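Local coordinates for protein putative TIM-barrel metal-dependent hydrolase (Mycobacterium avium subsp. paratuberculosis S397, PDB 4DZI) that probably acts as a metal-dependent hydrolase of the amidohydrolase superfamily, holding two cadmium ions in a bimetal site, its substrate unassigned, at residues C[344-348]-C[349-353]; C[218-222]-C[223-227]; C[382-385]-C[386-390]. One frame throughout, in Å; residues are numbered along the deposited sequence. Where two conformers were deposited one is given.

Contact 1: residues C[344-348]-C[349-353]; sequences RVIGV and DKILF
Lys350 N donates to Gly347 O at 3.0 Å, an almost straight bond (N-H...O 167°). One residue on, Ile351 N repeats the pattern with Val348 O at 3.3 Å. These two successive bonds, each spanning three residues, make a short 3-10 segment at 348-350 directly behind helix 339-346. The backbone leaves helical angles at Gly347, with a positive phi of 100°. Val348 O is held a second time, by a weak bond from Asn388 ND2 of helix 378-393.

The turn is a helix-to-strand connection of the amidohydrolase TIM barrel. Beyond it, Leu352 pairs through its backbone with Ile331 and Phe353 with Val12, consistent with a final barrel strand that closes the ring and leads on to Asp356, a ligand of both cadmium ions.

Ile346 folds its longer branch over the turn. CG1 sits between the backbone N and the carbonyl carbon (chi1 66°), and the extended branch beyond it brings CD1 to 3.7 Å from Lys350 CB and 4.1 Å from Ile351 CG1. Ile351 lays the same CG1 alongside the peptide, 3.9 Å from Gly347 O, while Lys350 CB lies 3.7 Å from that oxygen. In the Lys350 chain, bends at chi2 and chi4 bring NZ to 3.2 Å from Asp349 OD2, met nearly along its C-O axis, in the conformer given. That salt bridge is tentative because Asp349 occupies two conformers. Lys350 also makes a cation-pi contact with Trp330, and Ile346 also packs on Val299 of helix 298-312.

Contact 2: residues C[218-222]-C[223-227]; sequences ARLAE and AGVPV
Gly224 is the first residue to leave helical angles, with positive phi (70°), and three backbone bonds carry the chain out of the helix: Ala223 N to Arg219 O at 3.1 Å is still a regular helical bond, while Gly224 N to Ala221 O at 3.2 Å and Val225 N to Leu220 O at 3.0 Å fold back into the last turn.

Across the turn the apolar pairing is between the side chains of Leu220 and Val225. Leu220 CG stands beside its own backbone N, anti to the carbonyl carbon (chi1 -66°), which carries CD2 to 3.8 Å from Val225 CG1. Its CB lies closer still to the backbone of the loop, 3.4 Å from Val225 O. This is a Schellman motif with its usual apolar contact, Leu220 inside the last turn packing on Val225 just past Gly224.

It ends helix 214-223 and passes the chain into strand 227-230 of the barrel, which finishes at His230, a cadmium ligand. The other methyl of Leu220, CD1, looks toward the start of that strand, 4.4 Å from Val227 CB. Val192 of the adjacent strand touches both Leu220 and Val225, and Leu185 of helix 174-186 closes over Val225 and Ala223.

On the outer side, Ala223 tucks CB against the carbonyl of the preceding turn, 3.3 Å from Arg219 O. The Arg219 chain leads away from the loop, and its NE is engaged in a salt bridge with Asp182 OD1, tying this helix to its neighbour 174-186.

Contact 3: residues C[382-385]-C[386-390]; sequences RKIM and RDNAL
Asp387 OD1 lies in the plane of the Arg382 guanidinium at its edge, while OD2, tilted out of that plane, takes the salt-bridge hydrogen bond from Arg382 NE at 2.8 Å, a bent bond (N-H...O 131°). The donor in turn stands above the carboxylate plane, and the two flat groups are inclined 40° to each other. The Arg386 guanidinium is turned perpendicular to that of Arg382 and carries water 1 in plane at its edge.

The setting is a pi-type turn inside helix 378-393. Five-residue bonds, Asp387 N to Arg382 O at 3.0 Å and Asn388 N to Lys383 O at 2.8 Å, widen the helix here, both lying in the carbonyl plane.

Arg382 starts with CG anti to its amide nitrogen (chi1 163°) and bends at chi2, which brings NE within bonding distance of Asp387 OD2. Arg386, extended from CG to NE, runs beside it, pointing the same way, its CD 3.6 Å from Arg382 NE. Water 1 joins the two arginines to the carboxylate: it accepts from Arg382 NH2 and Arg386 NE and donates to Asp387 OD1. Further partners anchor both cations, Glu116 for Arg386 and the ring of Tyr7 for Arg382.

Asn388 folds its amide back against the preceding turn, with OD1 3.3 Å from Lys383 CB, while ND2 bonds outward to Ile351 O. Water 2 lies 3.0 Å from Lys383 O, to which it can donate, and accepts from Ala389 N at 2.8 Å.

In the fold
Contacts 1 and 3 adjoin, their centres about 10 Å apart: the turn 347-351 rests on helix 378-393, and Phe353 N bonds Ile384 O. Contact 2 lies apart, its centre about 21 Å from contact 1 and 20 Å from contact 3. Contacts 1 and 2 both close a helix and lead into the barrel, one by a 3-10 turn and the other by a Schellman motif; contact 3 instead widens a helix midway. Contact 2 is largely buried and joined by backbone bonds and aliphatic packing. Contacts 1 and 3 are partly buried; the ionic chemistry is concentrated in contact 3, where arginines, carboxylate and water meet.

Contact 1: residues C[344-348]-C[349-353]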
# COMPACT_ATOMS: atom_id res chain seq x y z
N ARG C 344 -14.00 8.72 16.76
CA ARG C 344 -13.83 7.61 17.70
C ARG C 344 -12.40 7.13 17.75
O ARG C 344 -11.86 6.83 18.84
CB ARG C 344 -14.76 6.46 17.32
CG ARG C 344 -16.20 6.72 17.74
CD ARG C 344 -17.05 5.45 17.81
NE ARG C 344 -17.31 4.91 16.48
CZ ARG C 344 -18.31 5.29 15.70
NH1 ARG C 344 -19.16 6.23 16.11
NH2 ARG C 344 -18.47 4.74 14.50
N VAL C 345 -11.76 7.10 16.58
CA VAL C 345 -10.39 6.60 16.46
C VAL C 345 -9.28 7.57 16.84
O VAL C 345 -8.35 7.19 17.55
CB VAL C 345 -10.18 6.12 15.01
CG1 VAL C 345 -8.72 5.83 14.74
CG2 VAL C 345 -11.04 4.90 14.77
N ILE C 346 -9.34 8.82 16.34
CA ILE C 346 -8.26 9.74 16.64
C ILE C 346 -8.63 10.84 17.62
O ILE C 346 -7.73 11.54 18.11
CB ILE C 346 -7.67 10.38 15.36
CG1 ILE C 346 -8.70 11.27 14.68
CG2 ILE C 346 -7.18 9.30 14.41
CD1 ILE C 346 -8.14 12.11 13.53
N GLY C 347 -9.92 11.00 17.89
CA GLY C 347 -10.41 12.07 18.78
C GLY C 347 -10.94 13.22 17.95
O GLY C 347 -10.32 13.62 16.94
N VAL C 348 -12.09 13.77 18.35
CA VAL C 348 -12.65 14.85 17.58
C VAL C 348 -11.69 16.05 17.51
O VAL C 348 -11.75 16.84 16.54
CB VAL C 348 -13.99 15.28 18.19
CG1 VAL C 348 -13.77 15.85 19.58
CG2 VAL C 348 -14.70 16.25 17.28
N ASP C 349 -10.80 16.18 18.50
CA ASP C 349 -9.90 17.33 18.51
C ASP C 349 -8.83 17.29 17.43
O ASP C 349 -8.14 18.29 17.18
CB ASP C 349 -9.23 17.50 19.88
CG ASP C 349 -8.39 16.29 20.27
OD1 ASP C 349 -8.98 15.20 20.47
OD2 ASP C 349 -7.16 16.44 20.36
N LYS C 350 -8.68 16.15 16.74
CA LYS C 350 -7.66 16.04 15.72
C LYS C 350 -8.22 16.15 14.30
O LYS C 350 -7.45 16.05 13.32
CB LYS C 350 -6.90 14.71 15.89
CG LYS C 350 -6.00 14.73 17.14
CD LYS C 350 -5.06 15.93 17.11
CE LYS C 350 -3.82 15.71 17.96
NZ LYS C 350 -4.10 16.05 19.37
N ILE C 351 -9.53 16.35 14.18
CA ILE C 351 -10.18 16.42 12.86
C ILE C 351 -10.22 17.88 12.40
O ILE C 351 -10.72 18.75 13.12
CB ILE C 351 -11.59 15.82 12.92
CG1 ILE C 351 -11.51 14.34 13.26
CG2 ILE C 351 -12.32 16.02 11.60
CD1 ILE C 351 -12.88 13.69 13.40
N LEU C 352 -9.67 18.12 11.21
CA LEU C 352 -9.64 19.47 10.66
C LEU C 352 -10.50 19.66 9.44
O LEU C 352 -10.46 18.89 8.47
CB LEU C 352 -8.20 19.84 10.28
CG LEU C 352 -7.17 19.90 11.40
CD1 LEU C 352 -5.75 20.08 10.90
CD2 LEU C 352 -7.54 21.07 12.31
N PHE C 353 -11.25 20.76 9.42
CA PHE C 353 -11.87 21.20 8.18
C PHE C 353 -10.88 21.80 7.17
O PHE C 353 -10.10 22.70 7.51
CB PHE C 353 -12.97 22.22 8.52
CG PHE C 353 -13.21 23.24 7.45
CD1 PHE C 353 -13.77 22.89 6.23
CD2 PHE C 353 -12.88 24.57 7.69
CE1 PHE C 353 -14.00 23.86 5.26
CE2 PHE C 353 -13.10 25.54 6.72
CZ PHE C 353 -13.69 25.20 5.52

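Contact 2: residues C[218-222]-C[223-227]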
# COMPACT_ATOMS: atom_id res chain seq x y z
N ALA C 218 13.88 19.18 15.52
CA ALA C 218 14.06 19.93 16.78
C ALA C 218 13.78 21.44 16.59
O ALA C 218 13.13 22.07 17.46
CB ALA C 218 15.46 19.71 17.38
N ARG C 219 14.24 22.03 15.48
CA ARG C 219 13.91 23.43 15.22
C ARG C 219 12.39 23.66 15.17
O ARG C 219 11.87 24.61 15.74
CB ARG C 219 14.55 23.95 13.94
CG ARG C 219 16.07 24.12 13.97
CD ARG C 219 16.53 25.24 14.89
NE ARG C 219 17.74 25.90 14.35
CZ ARG C 219 18.98 25.43 14.42
NH1 ARG C 219 19.26 24.26 15.01
NH2 ARG C 219 19.98 26.13 13.88
N LEU C 220 11.66 22.79 14.47
CA LEU C 220 10.22 23.02 14.34
C LEU C 220 9.52 22.82 15.68
O LEU C 220 8.60 23.54 16.04
CB LEU C 220 9.63 22.05 13.30
CG LEU C 220 10.12 22.31 11.88
CD1 LEU C 220 9.65 21.19 10.96
CD2 LEU C 220 9.60 23.66 11.41
N ALA C 221 9.93 21.77 16.40
CA ALA C 221 9.24 21.44 17.62
C ALA C 221 9.45 22.56 18.66
O ALA C 221 8.51 22.94 19.34
CB ALA C 221 9.79 20.10 18.14
N GLU C 222 10.66 23.10 18.73
CA GLU C 222 10.98 24.19 19.69
C GLU C 222 10.26 25.46 19.33
O GLU C 222 9.87 26.24 20.20
CB GLU C 222 12.50 24.50 19.69
CG GLU C 222 13.40 23.34 20.10
CD GLU C 222 12.92 22.64 21.36
OE1 GLU C 222 13.11 21.40 21.44
OE2 GLU C 222 12.37 23.31 22.25
N ALA C 223 10.07 25.67 18.02
CA ALA C 223 9.37 26.86 17.54
C ALA C 223 7.85 26.74 17.65
O ALA C 223 7.13 27.72 17.47
CB ALA C 223 9.78 27.16 16.11
N GLY C 224 7.35 25.54 17.92
CA GLY C 224 5.90 25.31 17.94
C GLY C 224 5.26 25.36 16.56
O GLY C 224 4.04 25.57 16.44
N VAL C 225 6.06 25.11 15.53
CA VAL C 225 5.58 25.14 14.15
C VAL C 225 5.39 23.71 13.62
O VAL C 225 6.35 22.91 13.57
CB VAL C 225 6.59 25.91 13.26
CG1 VAL C 225 6.34 25.66 11.77
CG2 VAL C 225 6.54 27.41 13.57
N PRO C 226 4.14 23.37 13.22
CA PRO C 226 3.90 22.00 12.73
C PRO C 226 4.53 21.73 11.37
O PRO C 226 4.76 22.65 10.58
CB PRO C 226 2.37 21.91 12.62
CG PRO C 226 1.81 23.16 13.21
CD PRO C 226 2.91 24.18 13.27
N VAL C 227 4.78 20.46 11.09
CA VAL C 227 5.11 20.03 9.75
C VAL C 227 3.81 19.59 9.09
O VAL C 227 3.03 18.82 9.67
CB VAL C 227 6.15 18.87 9.74
CG1 VAL C 227 5.72 17.73 10.68
CG2 VAL C 227 6.40 18.40 8.31

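Contact 3: residues C[382-385]-C[386-390]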
# COMPACT_ATOMS: atom_id res chain seq x y z
N ARG C 382 -17.72 23.48 16.09
CA ARG C 382 -16.81 24.63 16.28
C ARG C 382 -15.35 24.20 16.38
O ARG C 382 -14.46 24.90 15.89
CB ARG C 382 -17.27 25.46 17.50
CG ARG C 382 -16.25 26.44 18.11
CD ARG C 382 -16.08 27.69 17.26
NE ARG C 382 -15.22 28.69 17.91
CZ ARG C 382 -15.66 29.83 18.45
NH1 ARG C 382 -16.96 30.12 18.46
NH2 ARG C 382 -14.79 30.68 18.98
N LYS C 383 -15.08 23.01 16.93
CA LYS C 383 -13.71 22.53 16.98
C LYS C 383 -13.24 22.19 15.58
O LYS C 383 -12.16 22.59 15.16
CB LYS C 383 -13.55 21.27 17.85
CG LYS C 383 -13.79 21.51 19.33
CD LYS C 383 -13.61 20.21 20.09
CE LYS C 383 -13.57 20.52 21.58
NZ LYS C 383 -13.18 19.36 22.43
N ILE C 384 -14.06 21.41 14.87
CA ILE C 384 -13.67 20.93 13.54
C ILE C 384 -13.52 22.09 12.54
O ILE C 384 -12.57 22.13 11.73
CB ILE C 384 -14.69 19.91 13.04
CG1 ILE C 384 -14.56 18.64 13.90
CG2 ILE C 384 -14.44 19.55 11.58
CD1 ILE C 384 -15.67 17.64 13.65
N MET C 385 -14.43 23.05 12.61
CA MET C 385 -14.40 24.17 11.67
C MET C 385 -13.45 25.32 11.99
O MET C 385 -13.16 26.15 11.13
CB MET C 385 -15.82 24.75 11.51
CG MET C 385 -16.85 23.76 10.97
SD MET C 385 -16.45 23.07 9.34
CE MET C 385 -16.51 24.50 8.27
N ARG C 386 -12.97 25.37 13.22
CA ARG C 386 -12.17 26.50 13.63
C ARG C 386 -11.12 26.21 14.70
O ARG C 386 -9.94 26.45 14.51
CB ARG C 386 -13.12 27.59 14.13
CG ARG C 386 -12.41 28.82 14.61
CD ARG C 386 -13.41 29.85 15.07
NE ARG C 386 -12.59 30.93 15.59
CZ ARG C 386 -12.05 31.92 14.87
NH1 ARG C 386 -12.29 32.07 13.57
NH2 ARG C 386 -11.25 32.80 15.47
N ASP C 387 -11.54 25.70 15.86
CA ASP C 387 -10.59 25.71 16.96
C ASP C 387 -9.52 24.63 16.93
O ASP C 387 -8.42 24.82 17.48
CB ASP C 387 -11.34 25.72 18.27
CG ASP C 387 -12.04 27.05 18.50
OD1 ASP C 387 -11.43 28.09 18.20
OD2 ASP C 387 -13.18 27.05 18.95
N ASN C 388 -9.80 23.49 16.30
CA ASN C 388 -8.73 22.50 16.23
C ASN C 388 -7.55 23.02 15.43
O ASN C 388 -6.41 22.71 15.72
CB ASN C 388 -9.22 21.23 15.56
CG ASN C 388 -10.21 20.47 16.44
OD1 ASN C 388 -10.31 20.70 17.64
ND2 ASN C 388 -10.95 19.56 15.83
N ALA C 389 -7.82 23.78 14.37
CA ALA C 389 -6.75 24.36 13.54
C ALA C 389 -5.93 25.35 14.38
O ALA C 389 -4.73 25.42 14.25
CB ALA C 389 -7.33 25.06 12.32
N LEU C 390 -6.62 26.13 15.23
CA LEU C 390 -5.90 27.08 16.08
C LEU C 390 -5.07 26.31 17.10
O LEU C 390 -3.93 26.70 17.39
CB LEU C 390 -6.89 28.04 16.75
CG LEU C 390 -7.54 28.97 15.72
CD1 LEU C 390 -8.74 29.69 16.34
CD2 LEU C 390 -6.51 29.98 15.23
O HOH W 1 -12.05 30.48 18.35
O HOH W 2 -10.24 23.43 13.06